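Side-chain contact in peptidase M42 (Thaumarchaeota archaeon SCGC AB-539-E09, PDB 5DS0), which binds cobalt at two metal sites and probably removes residues from the N-termini of peptides as a TET aminopeptidase of family M42: residues E237-G242 with Q291-S296. Numbering follows the deposited sequence.
Sequences EVDIAG and QLSQMS. With CO (cobalt (II) ion), chain T.
The carboxylate of Asp239 is met at its oxygen edge by Ser293 and from one face by Met295. Ser293 OG donates a hydrogen bond of 2.7 Å to the syn lone pair of Asp239 OD2; the chi1 of Ser293 (164°) sets its OG anti to the backbone N, turned to the aspartate. The same oxygen is hydrogen-bonded to Thr318: a carboxylate can accept from two hydroxyls at one buried oxygen, and the small serine reaches it from the facing strand. Met295, modelled as selenomethionine, is long and unbranched and crosses obliquely, CG 3.8 Å from Asp239 OD1. Its extended chi2 (171°) carries SE over the carboxylate's face on the OD1 side, 4.2 Å from Asp239 OD1. Replacing Asp239 with an alanine would probably deprive the Ser293 and Thr318 hydroxyls of their shared partner and open a gap beneath Met295.

A second flat group, the carboxylate of Glu237, binds cobalt with both oxygens, OE2 at 2.2 Å, in a site that also includes His66, Asp180 and Glu214. OE1 accepts a hydrogen bond from the backbone N-H of Val238 through its anti lone pair, which helps fix the carboxylate's rotation.

The axes of strands 237-240 and 291-295 come within 8.3 Å and run at 84° to each other, so side chains rather than backbones join them. Both belong to one mixed sheet, 232-240 pairing in parallel with 314-322 and 291-295 with 261-263; helix 179-197 packs on Val238, and a second subunit hydrogen-bonds Gln294 through its Asn86 and Val74.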
loop_
_atom_site.group_PDB
_atom_site.type_symbol
_atom_site.label_atom_id
_atom_site.label_comp_id
_atom_site.label_asym_id
_atom_site.label_seq_id
_atom_site.Cartn_x
_atom_site.Cartn_y
_atom_site.Cartn_z
ATOM N N GLU C 237 -14.839 -25.618 33.435
ATOM C CA GLU C 237 -14.354 -25.376 32.088
ATOM C C GLU C 237 -12.839 -25.515 32.092
ATOM O O GLU C 237 -12.233 -25.800 33.125
ATOM C CB GLU C 237 -14.736 -23.971 31.611
ATOM C CG GLU C 237 -15.884 -23.884 30.613
ATOM C CD GLU C 237 -15.644 -24.500 29.223
ATOM O OE1 GLU C 237 -14.559 -25.011 28.913
ATOM O OE2 GLU C 237 -16.586 -24.427 28.410
ATOM N N VAL C 238 -12.247 -25.319 30.923
ATOM C CA VAL C 238 -10.827 -25.202 30.809
ATOM C C VAL C 238 -10.480 -23.718 30.762
ATOM O O VAL C 238 -11.321 -22.889 30.474
ATOM C CB VAL C 238 -10.304 -25.902 29.547
ATOM C CG1 VAL C 238 -10.513 -27.392 29.658
ATOM C CG2 VAL C 238 -10.969 -25.354 28.302
ATOM N N ASP C 239 -9.234 -23.404 31.080
ATOM C CA ASP C 239 -8.713 -22.054 30.984
ATOM C C ASP C 239 -7.567 -22.127 30.005
ATOM O O ASP C 239 -6.837 -23.129 29.973
ATOM C CB ASP C 239 -8.189 -21.587 32.350
ATOM C CG ASP C 239 -8.604 -20.161 32.696
ATOM O OD1 ASP C 239 -8.598 -19.286 31.790
ATOM O OD2 ASP C 239 -8.920 -19.917 33.891
ATOM N N ILE C 240 -7.417 -21.101 29.179
ATOM C CA ILE C 240 -6.288 -21.045 28.284
ATOM C C ILE C 240 -5.082 -20.782 29.158
ATOM O O ILE C 240 -5.041 -19.790 29.874
ATOM C CB ILE C 240 -6.426 -19.938 27.233
ATOM C CG1 ILE C 240 -7.603 -20.207 26.278
ATOM C CG2 ILE C 240 -5.139 -19.830 26.432
ATOM C CD1 ILE C 240 -8.822 -19.327 26.513
ATOM N N ALA C 241 -4.105 -21.681 29.117
ATOM C CA ALA C 241 -2.945 -21.575 29.983
ATOM C C ALA C 241 -1.839 -20.811 29.290
ATOM O O ALA C 241 -1.373 -21.220 28.212
ATOM C CB ALA C 241 -2.454 -22.947 30.375
ATOM N N GLY C 242 -1.416 -19.710 29.917
ATOM C CA GLY C 242 -0.347 -18.851 29.394
ATOM C C GLY C 242 1.032 -19.238 29.889
ATOM O O GLY C 242 1.657 -18.504 30.649
ATOM N N GLN C 291 -6.012 -20.158 41.198
ATOM C CA GLN C 291 -5.490 -19.047 40.394
ATOM C C GLN C 291 -6.608 -18.124 39.917
ATOM O O GLN C 291 -7.525 -18.563 39.247
ATOM C CB GLN C 291 -4.738 -19.569 39.170
ATOM C CG GLN C 291 -3.684 -20.621 39.465
ATOM C CD GLN C 291 -2.901 -21.018 38.235
ATOM O OE1 GLN C 291 -2.136 -20.224 37.698
ATOM N NE2 GLN C 291 -3.118 -22.237 37.751
ATOM N N LEU C 292 -6.539 -16.848 40.270
ATOM C CA LEU C 292 -7.524 -15.901 39.777
ATOM C C LEU C 292 -7.306 -15.682 38.301
ATOM O O LEU C 292 -6.191 -15.417 37.873
ATOM C CB LEU C 292 -7.426 -14.584 40.527
ATOM C CG LEU C 292 -7.797 -14.652 42.006
ATOM C CD1 LEU C 292 -7.805 -13.251 42.591
ATOM C CD2 LEU C 292 -9.150 -15.312 42.224
ATOM N N SER C 293 -8.380 -15.807 37.533
ATOM C CA SER C 293 -8.314 -15.798 36.076
ATOM C C SER C 293 -9.352 -14.859 35.471
ATOM O O SER C 293 -10.326 -14.495 36.113
ATOM C CB SER C 293 -8.562 -17.210 35.558
ATOM O OG SER C 293 -8.882 -17.208 34.181
ATOM N N GLN C 294 -9.125 -14.470 34.223
ATOM C CA GLN C 294 -10.041 -13.602 33.512
ATOM C C GLN C 294 -9.994 -13.938 32.035
ATOM O O GLN C 294 -8.931 -13.943 31.476
ATOM C CB GLN C 294 -9.634 -12.148 33.744
ATOM C CG GLN C 294 -10.805 -11.232 34.047
ATOM C CD GLN C 294 -10.381 -9.863 34.560
ATOM O OE1 GLN C 294 -10.159 -8.940 33.774
ATOM N NE2 GLN C 294 -10.285 -9.720 35.885
HETATM N N MSE C 295 -11.130 -14.217 31.406
HETATM C CA MSE C 295 -11.166 -14.538 29.971
HETATM C C MSE C 295 -11.843 -13.418 29.221
HETATM O O MSE C 295 -13.051 -13.457 28.954
HETATM C CB MSE C 295 -11.862 -15.874 29.708
HETATM C CG MSE C 295 -11.460 -16.959 30.712
HETATM SE SE MSE C 295 -12.551 -18.607 30.560
HETATM C CE MSE C 295 -14.239 -17.982 29.740
ATOM N N SER C 296 -11.064 -12.388 28.915
ATOM C CA SER C 296 -11.511 -11.208 28.141
ATOM C C SER C 296 -12.385 -11.484 26.890
ATOM O O SER C 296 -13.331 -10.737 26.607
ATOM C CB SER C 296 -10.273 -10.407 27.723
ATOM O OG SER C 296 -10.513 -9.675 26.544
HETATM CO CO CO T . -15.476 -25.099 26.626
#